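Putative DNA protection protein (Streptomyces coelicolor, PDB 4CYB) probably oxidises and sequesters iron as a twelve-subunit, ferritin-like assembly of the Dps family, a chemistry associated with protecting DNA. Local coordinates at residues 23-28 with 77-82; 129-134 with 141-146; 4-9 with 83-88; 31-36 with 94-99; 66-71 with 152-157. One frame throughout, in Å; residues are numbered along the deposited sequence.

Contact 1 of 5, residues 23-28 with 77-82; sequences YSCQRL and ERVQTL. With FE (Fe (III) ion), chain B.
L28 and R78 meet where two antiparallel helices pack by interlocking carbon surfaces: CD1 of L28 presses against CG of R78 at 3.4 Å, a tight fit. The conformation of R78 explains it. Its CG stands anti to the backbone N (chi1 -179°) and the chain then bends at CG, so its aliphatic root is offered to the leucine while the guanidinium finds its partners elsewhere. NE bonds to T142, NH2 forms a salt bridge with D139, and NH1 forms another with E155 of a second subunit. The same L28 methyl lies 3.8 Å from CD1 of L82, the two side chains meeting at about a right angle, and CB of L28 rests on CG2 of V79 at 3.6 Å. C25 packs beside it. With SG anti to its own carbonyl carbon (chi1 -67°), the sulfur settles 3.6 Å from CB of L82 and 3.9 Å from CG1 of V79. S24 adds CB against CD1 of L82 at 3.7 Å, while its OG is spent on D139. The axes run 163° apart at 9.5 Å, a separation filled by leucine, valine and cysteine. On the far flank of helix 54-81, E77 extends away from this seam to an iron(III) ion, bound through OE2 and completed by D73, H46 of a third subunit and three waters. Such an iron site shared between subunits is consistent with the ferroxidase centre of Dps proteins, here in a ferritin-like four-helix bundle.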
# COMPACT_ATOMS: atom_id res chain seq x y z
N TYR J 23 30.03 5.99 30.64
CA TYR J 23 31.03 5.91 29.57
C TYR J 23 30.35 5.75 28.18
O TYR J 23 30.72 6.42 27.20
CB TYR J 23 32.04 4.78 29.84
CG TYR J 23 33.10 4.71 28.77
CD1 TYR J 23 34.23 5.58 28.81
CD2 TYR J 23 33.01 3.80 27.73
CE1 TYR J 23 35.20 5.53 27.82
CE2 TYR J 23 33.98 3.76 26.72
CZ TYR J 23 35.08 4.63 26.79
OH TYR J 23 36.05 4.58 25.80
N SER J 24 29.36 4.88 28.10
CA SER J 24 28.70 4.65 26.78
C SER J 24 28.04 5.96 26.35
O SER J 24 28.13 6.34 25.16
CB SER J 24 27.68 3.51 26.86
OG SER J 24 28.31 2.25 26.86
N CYS J 25 27.39 6.67 27.29
CA CYS J 25 26.77 7.95 26.94
C CYS J 25 27.77 9.02 26.44
O CYS J 25 27.47 9.72 25.50
CB CYS J 25 25.92 8.55 28.05
SG CYS J 25 24.43 7.56 28.39
N GLN J 26 28.97 9.10 27.07
CA GLN J 26 30.00 10.01 26.54
C GLN J 26 30.41 9.60 25.14
O GLN J 26 30.52 10.49 24.28
CB GLN J 26 31.27 9.98 27.42
CG GLN J 26 31.03 10.50 28.81
CD GLN J 26 32.17 10.12 29.79
OE1 GLN J 26 32.11 10.48 30.96
NE2 GLN J 26 33.20 9.41 29.30
N ARG J 27 30.67 8.31 24.87
CA ARG J 27 31.08 7.91 23.54
C ARG J 27 29.92 8.16 22.52
O ARG J 27 30.16 8.64 21.40
CB ARG J 27 31.55 6.46 23.44
CG ARG J 27 32.69 6.07 24.37
CD ARG J 27 33.91 6.97 24.26
NE ARG J 27 34.41 7.11 22.92
CZ ARG J 27 35.41 6.41 22.38
NH1 ARG J 27 36.07 5.46 23.08
NH2 ARG J 27 35.80 6.70 21.16
N LEU J 28 28.70 7.82 22.95
CA LEU J 28 27.54 7.96 22.02
C LEU J 28 27.33 9.42 21.69
O LEU J 28 26.98 9.73 20.52
CB LEU J 28 26.27 7.33 22.60
CG LEU J 28 26.27 5.79 22.58
CD1 LEU J 28 25.18 5.17 23.44
CD2 LEU J 28 26.26 5.22 21.16
N GLU J 77 18.21 8.05 21.31
CA GLU J 77 17.39 7.19 22.14
C GLU J 77 18.22 6.17 22.95
O GLU J 77 17.85 5.86 24.08
CB GLU J 77 16.32 6.46 21.26
CG GLU J 77 15.19 7.51 20.96
CD GLU J 77 13.99 6.89 20.20
OE1 GLU J 77 13.90 5.63 20.12
OE2 GLU J 77 13.12 7.69 19.77
N ARG J 78 19.33 5.72 22.38
CA ARG J 78 20.22 4.84 23.18
C ARG J 78 20.81 5.57 24.41
O ARG J 78 20.85 4.99 25.52
CB ARG J 78 21.35 4.34 22.29
CG ARG J 78 22.32 3.40 23.01
CD ARG J 78 21.68 2.04 23.16
NE ARG J 78 22.44 1.08 24.01
CZ ARG J 78 21.91 -0.05 24.46
NH1 ARG J 78 20.63 -0.37 24.11
NH2 ARG J 78 22.62 -0.87 25.25
N VAL J 79 21.27 6.81 24.21
CA VAL J 79 21.69 7.63 25.34
C VAL J 79 20.61 7.73 26.39
O VAL J 79 20.90 7.55 27.60
CB VAL J 79 22.13 9.02 24.89
CG1 VAL J 79 22.42 9.92 26.09
CG2 VAL J 79 23.34 8.93 23.95
N GLN J 80 19.37 8.03 25.98
CA GLN J 80 18.29 8.13 26.97
C GLN J 80 18.00 6.78 27.67
O GLN J 80 17.74 6.74 28.88
CB GLN J 80 16.99 8.66 26.28
CG GLN J 80 17.20 10.03 25.63
CD GLN J 80 17.70 11.07 26.62
OE1 GLN J 80 18.67 11.72 26.34
NE2 GLN J 80 17.09 11.16 27.80
N THR J 81 18.06 5.70 26.90
CA THR J 81 17.84 4.37 27.41
C THR J 81 18.89 4.03 28.50
O THR J 81 18.59 3.27 29.44
CB THR J 81 17.97 3.34 26.26
OG1 THR J 81 16.87 3.55 25.32
CG2 THR J 81 17.93 1.89 26.82
N LEU J 82 20.08 4.59 28.38
CA LEU J 82 21.14 4.34 29.40
C LEU J 82 21.02 5.30 30.58
O LEU J 82 21.86 5.27 31.49
CB LEU J 82 22.53 4.49 28.73
CG LEU J 82 22.77 3.45 27.63
CD1 LEU J 82 23.99 3.85 26.81
CD2 LEU J 82 23.01 2.04 28.17
FE FE B . 12.33 8.43 17.79
O HOH W 1 11.76 9.47 15.74
O HOH W 2 10.11 7.76 17.96
O HOH W 3 12.12 6.25 16.85

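Contact 2 of 5, residues 129-134 with 141-146; sequences DAAART and GTNDLL
L146 lays its CD1 methyl over the backbone of helix 109-136, 3.8 Å from N of A131 and 3.9 Å from CB of A130. The leucine thus covers a peptide rather than meshing with another long side chain, which shows how small residues let two helices come close. A131 and N143 are nearest in backbone terms, their CA atoms 4.8 Å apart. One turn further on, T134 faces T142: their CG2 methyls sit 4.0 Å apart, with the two side chains at about a right angle. The hydroxyl of T134 takes the crowded position between its backbone N and carbonyl carbon (chi1 60°), which turns OG1 back on its own helix, where it donates to O of A130 at 2.9 Å. That carbonyl also accepts from N of T134, and the two donors arrive from opposite faces of its plane. T142 likewise keeps its hydroxyl busy, bonded to D139. Helix 18-48 packs against two of the same residues, S24 on T134 and R27 on A130. The arrangement is the tight end of an antiparallel helical hairpin, helices 109-136 and 140-164 of the ferritin-like bundle, joined by a short turn. With alanines and threonines at the interface and both threonine hydroxyls bonded to partners other than the facing helix, methyl and backbone surfaces do most of the joining, and the axes can approach to 8.5 Å.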
# COMPACT_ATOMS: atom_id res chain seq x y z
N ASP J 129 36.81 2.44 17.68
CA ASP J 129 37.34 2.61 19.04
C ASP J 129 36.22 2.51 20.08
O ASP J 129 36.34 1.77 21.07
CB ASP J 129 38.10 3.94 19.18
CG ASP J 129 38.63 4.16 20.59
OD1 ASP J 129 39.54 3.39 20.95
OD2 ASP J 129 38.11 5.02 21.34
N ALA J 130 35.13 3.27 19.90
CA ALA J 130 34.01 3.23 20.86
C ALA J 130 33.36 1.85 20.91
O ALA J 130 32.99 1.41 21.99
CB ALA J 130 32.94 4.30 20.55
N ALA J 131 33.25 1.17 19.77
CA ALA J 131 32.75 -0.23 19.75
C ALA J 131 33.58 -1.17 20.62
O ALA J 131 33.03 -1.91 21.46
CB ALA J 131 32.62 -0.76 18.32
N ALA J 132 34.90 -1.11 20.45
CA ALA J 132 35.80 -1.96 21.26
C ALA J 132 35.67 -1.64 22.76
O ALA J 132 35.57 -2.54 23.60
CB ALA J 132 37.24 -1.79 20.81
N ARG J 133 35.69 -0.36 23.13
CA ARG J 133 35.69 0.04 24.55
C ARG J 133 34.37 -0.20 25.23
O ARG J 133 34.34 -0.68 26.35
CB ARG J 133 36.07 1.50 24.73
CG ARG J 133 37.41 1.93 24.19
CD ARG J 133 38.52 1.48 25.13
NE ARG J 133 38.98 0.12 24.82
CZ ARG J 133 39.64 -0.23 23.71
NH1 ARG J 133 39.94 0.67 22.78
NH2 ARG J 133 40.01 -1.49 23.51
N THR J 134 33.25 0.12 24.57
CA THR J 134 31.93 -0.19 25.18
C THR J 134 31.73 -1.70 25.31
O THR J 134 31.16 -2.15 26.29
CB THR J 134 30.74 0.46 24.40
OG1 THR J 134 30.75 -0.02 23.06
CG2 THR J 134 30.90 1.94 24.38
N GLY J 141 24.72 -4.01 23.96
CA GLY J 141 23.68 -3.36 23.11
C GLY J 141 24.26 -2.14 22.41
O GLY J 141 24.02 -1.91 21.24
N THR J 142 25.08 -1.36 23.12
CA THR J 142 25.71 -0.20 22.54
C THR J 142 26.72 -0.62 21.48
O THR J 142 26.82 -0.00 20.41
CB THR J 142 26.34 0.73 23.61
OG1 THR J 142 25.28 1.28 24.39
CG2 THR J 142 27.17 1.89 22.96
N ASN J 143 27.49 -1.67 21.75
CA ASN J 143 28.41 -2.12 20.75
C ASN J 143 27.68 -2.53 19.44
O ASN J 143 28.11 -2.19 18.35
CB ASN J 143 29.23 -3.32 21.30
CG ASN J 143 30.06 -4.00 20.20
OD1 ASN J 143 31.27 -3.71 19.99
ND2 ASN J 143 29.44 -4.91 19.49
N ASP J 144 26.56 -3.24 19.60
CA ASP J 144 25.79 -3.72 18.44
C ASP J 144 25.26 -2.55 17.62
O ASP J 144 25.35 -2.59 16.38
CB ASP J 144 24.65 -4.63 18.88
CG ASP J 144 23.83 -5.14 17.68
OD1 ASP J 144 24.35 -6.01 16.94
OD2 ASP J 144 22.71 -4.63 17.46
N LEU J 145 24.71 -1.53 18.29
CA LEU J 145 24.24 -0.29 17.63
C LEU J 145 25.41 0.37 16.87
O LEU J 145 25.29 0.72 15.72
CB LEU J 145 23.61 0.66 18.63
CG LEU J 145 23.39 2.12 18.20
CD1 LEU J 145 22.54 2.13 16.97
CD2 LEU J 145 22.72 2.82 19.38
N LEU J 146 26.56 0.48 17.50
CA LEU J 146 27.66 1.16 16.83
C LEU J 146 28.20 0.41 15.62
O LEU J 146 28.56 1.04 14.65
CB LEU J 146 28.82 1.36 17.83
CG LEU J 146 28.54 2.45 18.88
CD1 LEU J 146 29.59 2.30 19.99
CD2 LEU J 146 28.63 3.85 18.25

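Contact 3 of 5, residues 4-9 with 83-88; sequences QEFGTV and GGVAVG
G83, facing Q4 and V9, ends helix 54-81 with a positive phi in a Schellman motif, and its carbonyl is left pointing toward the N-terminal arm. Q4, fully extended, brings NE2 to that oxygen at 2.9 Å and 164°, with the oxygen lying in the plane of the amide. CA of V9 makes a CA-H...O contact with the same oxygen at 3.2 Å, and the backbone of K10 bonds to G83 as well. At G84 the chain runs on extended, and its CA makes a CA-H...O contact with O of T8 at 3.5 Å. T8 closes a type II beta turn that starts at E5, with G7 at its positive-phi corner. Q4, at the end of the strand before the turn, pairs antiparallel with a strand of a third subunit, whose R50 also bonds OE1 of Q4. V85 then points into the turn. Its CG2 slides beneath the Q4 amide, 3.6 Å from NE2, and CG1 meets CD2 of F6 at 4.0 Å. One water joins V85 O to N of G7 while resting over the centre of the F6 ring; a second water donates to T8 O and accepts a weak bond from V85 N. A86 turns away, giving its N to Q80. V87 finally approaches the phenyl, CB to CE2 of F6 at 4.2 Å, while H92 meets that ring edge-to-face.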
# COMPACT_ATOMS: atom_id res chain seq x y z
N GLN J 4 17.92 17.30 35.25
CA GLN J 4 19.08 16.41 35.13
C GLN J 4 20.13 17.16 34.35
O GLN J 4 19.82 17.69 33.28
CB GLN J 4 18.70 15.08 34.43
CG GLN J 4 19.93 14.14 34.23
CD GLN J 4 19.59 12.80 33.64
OE1 GLN J 4 18.43 12.51 33.35
NE2 GLN J 4 20.59 11.97 33.43
N GLU J 5 21.37 17.19 34.85
CA GLU J 5 22.46 17.88 34.17
C GLU J 5 22.94 17.07 33.02
O GLU J 5 22.99 15.83 33.11
CB GLU J 5 23.68 18.11 35.13
CG GLU J 5 23.37 19.03 36.32
CD GLU J 5 23.22 20.52 35.97
OE1 GLU J 5 23.93 21.01 35.05
OE2 GLU J 5 22.41 21.21 36.64
N PHE J 6 23.34 17.77 31.96
CA PHE J 6 24.04 17.11 30.88
C PHE J 6 25.32 16.43 31.42
O PHE J 6 25.94 16.95 32.37
CB PHE J 6 24.34 18.09 29.71
CG PHE J 6 24.99 17.42 28.54
CD1 PHE J 6 26.40 17.22 28.51
CD2 PHE J 6 24.22 16.92 27.48
CE1 PHE J 6 26.97 16.54 27.46
CE2 PHE J 6 24.79 16.24 26.43
CZ PHE J 6 26.18 16.07 26.40
N GLY J 7 25.69 15.30 30.84
CA GLY J 7 26.89 14.54 31.25
C GLY J 7 26.75 13.73 32.54
O GLY J 7 27.76 13.27 33.07
N THR J 8 25.51 13.53 33.02
CA THR J 8 25.22 12.59 34.11
C THR J 8 24.33 11.43 33.63
O THR J 8 23.70 11.54 32.57
CB THR J 8 24.46 13.27 35.28
OG1 THR J 8 23.16 13.68 34.85
CG2 THR J 8 25.24 14.48 35.82
N VAL J 9 24.25 10.36 34.42
CA VAL J 9 23.25 9.30 34.18
C VAL J 9 22.38 9.17 35.44
O VAL J 9 22.84 9.44 36.60
CB VAL J 9 23.89 7.95 33.79
CG1 VAL J 9 24.61 8.02 32.45
CG2 VAL J 9 24.82 7.41 34.90
N GLY J 83 19.99 6.16 30.58
CA GLY J 83 19.77 7.09 31.72
C GLY J 83 20.50 8.41 31.53
O GLY J 83 20.57 9.20 32.43
N GLY J 84 21.10 8.61 30.36
CA GLY J 84 21.91 9.82 30.08
C GLY J 84 21.10 10.94 29.43
O GLY J 84 19.83 10.91 29.42
N VAL J 85 21.82 11.94 28.96
CA VAL J 85 21.24 13.10 28.28
C VAL J 85 21.84 13.26 26.89
O VAL J 85 23.07 13.53 26.73
CB VAL J 85 21.40 14.41 29.13
CG1 VAL J 85 20.62 15.59 28.48
CG2 VAL J 85 20.92 14.13 30.56
N ALA J 86 20.98 13.07 25.87
CA ALA J 86 21.46 13.21 24.46
C ALA J 86 21.75 14.69 24.15
O ALA J 86 21.01 15.61 24.60
CB ALA J 86 20.40 12.66 23.49
N VAL J 87 22.80 14.94 23.36
CA VAL J 87 23.08 16.32 22.97
C VAL J 87 21.92 16.94 22.16
O VAL J 87 21.37 16.29 21.24
CB VAL J 87 24.41 16.43 22.21
CG1 VAL J 87 24.42 15.60 20.94
CG2 VAL J 87 24.71 17.90 21.90
N GLY J 88 21.50 18.14 22.55
CA GLY J 88 20.23 18.72 22.00
C GLY J 88 20.45 19.83 20.98
O GLY J 88 20.48 19.60 19.80
O HOH W 4 25.11 13.66 28.63
O HOH W 5 24.93 11.34 29.97

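Contact 4 of 5, residues 31-36 with 94-99; sequences VLADTR and AEITTV
D34 and T97 supply most of the polar bonding, which gathers on a single carboxylate oxygen. OD1 of D34 accepts the hydroxyl of T97 at 2.6 Å on its anti lone pair and N of T98 at 3.0 Å on its syn lone pair, so two neighbouring residues of the loop grip one atom. The T97 hydroxyl is itself a relay: OG1, while donating its hydrogen bond to D34, accepts from N of V99 at 3.0 Å, an ST turn that bends the chain just after helix 90-96. The other oxygen of D34 forms a salt bridge with K30, which also bonds the T98 hydroxyl; this nearby charge would probably help keep the aspartate ionised. A short helix of this kind, set in the long link between the second and third bundle helices, is a recognised feature of Dps subunits, and here it borders a third subunit, whose R101 pairs with E95 and whose R91 reaches O of V99. Apolar contact flanks the polar group. CB of A33 touches CG2 of I96 at 3.6 Å. On the other flank CG2 of V99 lies 3.8 Å from CB of D34.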
# COMPACT_ATOMS: atom_id res chain seq x y z
N VAL J 31 29.70 10.60 18.94
CA VAL J 31 29.23 10.08 17.64
C VAL J 31 28.02 10.90 17.20
O VAL J 31 27.88 11.23 16.02
CB VAL J 31 28.88 8.58 17.73
CG1 VAL J 31 28.18 8.11 16.45
CG2 VAL J 31 30.19 7.78 17.94
N LEU J 32 27.12 11.15 18.14
CA LEU J 32 25.86 11.91 17.84
C LEU J 32 26.18 13.32 17.35
O LEU J 32 25.63 13.77 16.33
CB LEU J 32 25.01 11.93 19.11
CG LEU J 32 23.56 12.34 19.06
CD1 LEU J 32 22.87 11.59 17.91
CD2 LEU J 32 22.97 12.02 20.43
N ALA J 33 27.10 14.02 18.05
CA ALA J 33 27.53 15.37 17.63
C ALA J 33 28.12 15.34 16.23
O ALA J 33 27.77 16.16 15.38
CB ALA J 33 28.52 15.99 18.66
N ASP J 34 29.04 14.40 15.94
CA ASP J 34 29.60 14.31 14.60
C ASP J 34 28.55 13.96 13.51
O ASP J 34 28.58 14.50 12.38
CB ASP J 34 30.74 13.30 14.55
CG ASP J 34 31.95 13.69 15.49
OD1 ASP J 34 32.18 14.90 15.73
OD2 ASP J 34 32.63 12.76 15.99
N THR J 35 27.63 13.09 13.87
CA THR J 35 26.60 12.65 12.95
C THR J 35 25.60 13.80 12.71
O THR J 35 25.10 13.96 11.59
CB THR J 35 25.85 11.43 13.51
OG1 THR J 35 26.75 10.33 13.65
CG2 THR J 35 24.72 11.00 12.51
N ARG J 36 25.28 14.56 13.74
CA ARG J 36 24.51 15.82 13.50
C ARG J 36 25.14 16.76 12.46
O ARG J 36 24.45 17.24 11.54
CB ARG J 36 24.23 16.59 14.79
CG ARG J 36 23.37 15.83 15.79
CD ARG J 36 21.92 16.18 15.52
NE ARG J 36 21.62 17.60 15.67
CZ ARG J 36 21.38 18.17 16.85
NH1 ARG J 36 21.45 17.43 17.97
NH2 ARG J 36 21.14 19.48 16.92
N ALA J 94 28.08 21.89 18.46
CA ALA J 94 29.26 22.70 18.03
C ALA J 94 30.43 22.57 18.98
O ALA J 94 31.59 22.51 18.56
CB ALA J 94 28.86 24.18 17.86
N GLU J 95 30.12 22.44 20.26
CA GLU J 95 31.13 22.38 21.29
C GLU J 95 31.71 21.00 21.49
O GLU J 95 32.77 20.88 22.11
CB GLU J 95 30.60 22.90 22.61
CG GLU J 95 30.15 24.35 22.54
CD GLU J 95 29.30 24.72 23.74
OE1 GLU J 95 28.84 23.81 24.47
OE2 GLU J 95 29.03 25.92 23.96
N ILE J 96 31.05 19.96 20.95
CA ILE J 96 31.45 18.58 21.17
C ILE J 96 32.08 17.98 19.90
O ILE J 96 33.05 17.15 19.96
CB ILE J 96 30.22 17.71 21.58
CG1 ILE J 96 29.66 18.15 22.95
CG2 ILE J 96 30.60 16.20 21.57
CD1 ILE J 96 28.32 17.49 23.32
N THR J 97 31.57 18.37 18.72
CA THR J 97 31.99 17.69 17.47
C THR J 97 33.46 18.01 17.14
O THR J 97 33.97 19.08 17.50
CB THR J 97 31.13 18.13 16.27
OG1 THR J 97 31.50 17.37 15.10
CG2 THR J 97 31.27 19.67 16.00
N THR J 98 34.13 17.10 16.44
CA THR J 98 35.38 17.50 15.83
C THR J 98 35.32 17.56 14.29
O THR J 98 36.34 17.67 13.62
CB THR J 98 36.52 16.58 16.29
OG1 THR J 98 36.18 15.23 16.00
CG2 THR J 98 36.82 16.74 17.82
N VAL J 99 34.12 17.50 13.70
CA VAL J 99 34.00 17.66 12.26
C VAL J 99 34.10 19.16 11.94
O VAL J 99 33.29 19.93 12.43
CB VAL J 99 32.62 17.13 11.71
CG1 VAL J 99 32.54 17.30 10.18
CG2 VAL J 99 32.44 15.67 12.11

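Contact 5 of 5, residues 66-71 with 152-157; sequences GEQLEL and RTNELQ
Q157 reaches across to E67 and Q68, and its amide bonds at both ends. CB points toward helix 54-81, and the chain beyond it is extended (chi2 -174°), carrying CG to 3.9 Å from OE1 of E67. CD comes next, 3.6 Å from NE2 of Q68. At the tip the amide divides its work. NE2 donates to OE1 of E67 at 2.8 Å, on the anti lone pair, with carboxylate and amide nearly coplanar; its other partner is O of H64. OE1 accepts from NE2 of Q68 at 2.9 Å, the donor lying well above the carbonyl plane, and from H120. Both ends are therefore held, which fixes the flip of the amide. Q68, bent at chi2, turns its own oxygen to a water that donates to it and accepts from ND2 of N154 at 2.8 Å; ND2 also bonds O of V150. The second oxygen of E67 pairs with K63. Beside this network L71 and T153 meet tip to tip, CD1 to CB at 3.9 Å. With axes 11.0 Å apart, long polar side chains and a water span most of the gap, joining the second and fourth long helices as antiparallel neighbours in the ferritin-like four-helix bundle.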
# COMPACT_ATOMS: atom_id res chain seq x y z
N GLY J 66 18.68 11.11 4.89
CA GLY J 66 17.59 10.40 5.57
C GLY J 66 18.12 9.26 6.43
O GLY J 66 17.67 9.05 7.53
N GLU J 67 19.14 8.57 5.94
CA GLU J 67 19.74 7.49 6.72
C GLU J 67 20.49 8.02 7.95
O GLU J 67 20.37 7.43 9.04
CB GLU J 67 20.66 6.66 5.80
CG GLU J 67 19.85 5.78 4.81
CD GLU J 67 20.72 5.23 3.65
OE1 GLU J 67 21.95 5.49 3.61
OE2 GLU J 67 20.17 4.60 2.71
N GLN J 68 21.19 9.16 7.79
CA GLN J 68 21.90 9.77 8.93
C GLN J 68 20.90 10.29 9.95
O GLN J 68 21.12 10.18 11.16
CB GLN J 68 22.79 10.93 8.48
CG GLN J 68 23.98 10.45 7.58
CD GLN J 68 25.10 9.73 8.37
OE1 GLN J 68 25.20 9.85 9.59
NE2 GLN J 68 25.95 8.96 7.64
N LEU J 69 19.76 10.83 9.49
CA LEU J 69 18.80 11.32 10.47
C LEU J 69 18.24 10.17 11.32
O LEU J 69 17.96 10.37 12.51
CB LEU J 69 17.59 12.00 9.71
CG LEU J 69 16.57 12.70 10.63
CD1 LEU J 69 17.21 14.02 11.11
CD2 LEU J 69 15.31 12.94 9.79
N GLU J 70 18.01 9.01 10.72
CA GLU J 70 17.52 7.86 11.46
C GLU J 70 18.63 7.37 12.47
O GLU J 70 18.32 7.02 13.61
CB GLU J 70 17.04 6.71 10.54
CG GLU J 70 16.89 5.43 11.40
CD GLU J 70 16.22 4.18 10.80
OE1 GLU J 70 16.33 3.92 9.57
OE2 GLU J 70 15.58 3.42 11.59
N LEU J 71 19.88 7.39 12.04
CA LEU J 71 21.00 7.09 13.01
C LEU J 71 21.01 8.08 14.22
O LEU J 71 21.19 7.67 15.35
CB LEU J 71 22.35 7.14 12.32
CG LEU J 71 22.68 6.05 11.30
CD1 LEU J 71 24.09 6.32 10.70
CD2 LEU J 71 22.52 4.67 11.95
N ARG J 152 28.38 0.31 9.76
CA ARG J 152 28.03 -0.20 8.47
C ARG J 152 27.37 0.84 7.55
O ARG J 152 27.63 0.85 6.32
CB ARG J 152 27.15 -1.43 8.61
CG ARG J 152 28.06 -2.64 9.01
CD ARG J 152 27.27 -3.92 9.01
NE ARG J 152 26.73 -4.26 7.69
CZ ARG J 152 25.77 -5.18 7.51
NH1 ARG J 152 25.29 -5.83 8.55
NH2 ARG J 152 25.30 -5.44 6.28
N THR J 153 26.51 1.68 8.11
CA THR J 153 25.93 2.73 7.26
C THR J 153 26.94 3.73 6.75
O THR J 153 26.92 4.09 5.58
CB THR J 153 24.84 3.56 7.99
OG1 THR J 153 23.81 2.66 8.34
CG2 THR J 153 24.28 4.64 7.08
N ASN J 154 27.83 4.22 7.62
CA ASN J 154 28.86 5.13 7.14
C ASN J 154 29.82 4.51 6.13
O ASN J 154 30.23 5.21 5.19
CB ASN J 154 29.62 5.70 8.31
CG ASN J 154 28.86 6.83 8.96
OD1 ASN J 154 28.81 7.96 8.42
ND2 ASN J 154 28.25 6.55 10.09
N GLU J 155 30.22 3.25 6.35
CA GLU J 155 31.04 2.53 5.34
C GLU J 155 30.39 2.50 3.96
O GLU J 155 31.03 2.88 2.96
CB GLU J 155 31.48 1.13 5.81
CG GLU J 155 32.33 1.21 7.06
CD GLU J 155 32.55 -0.19 7.74
OE1 GLU J 155 31.59 -1.04 7.84
OE2 GLU J 155 33.70 -0.44 8.23
N LEU J 156 29.12 2.08 3.90
CA LEU J 156 28.44 1.98 2.63
C LEU J 156 28.30 3.36 1.98
O LEU J 156 28.48 3.50 0.74
CB LEU J 156 27.07 1.31 2.85
CG LEU J 156 26.32 0.98 1.52
CD1 LEU J 156 26.95 -0.17 0.74
CD2 LEU J 156 24.84 0.63 1.83
N GLN J 157 27.88 4.36 2.76
CA GLN J 157 27.75 5.69 2.22
C GLN J 157 29.05 6.27 1.62
O GLN J 157 29.06 6.86 0.54
CB GLN J 157 27.18 6.67 3.28
CG GLN J 157 25.69 6.40 3.52
CD GLN J 157 25.08 7.44 4.44
OE1 GLN J 157 25.74 8.39 4.84
NE2 GLN J 157 23.79 7.27 4.78
O HOH W 6 26.93 8.63 11.42

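Contacts 1, 2 and 5 join long helices within the bundle, yet differ: contacts 1 and 2 near one end rely on carbon packing, whereas contact 5, nearest the chain's centre, is built of amides and a carboxylate. Contact 3, also buried, joins two loops to each other through backbone carbonyls and waters; contact 4, partly buried, ties helix 18-48 to the short helix 90-96 and its following loop through a carboxylate. Both border the third subunit, as does contact 1. Helix 54-81 serves contacts 1 and 5, helix 18-48 contacts 1 and 4, helix 140-164 contacts 2 and 5. R27 with D129 and R78 with T142 tie contact 1 to contact 2; Q80 with A86 ties it to contact 3.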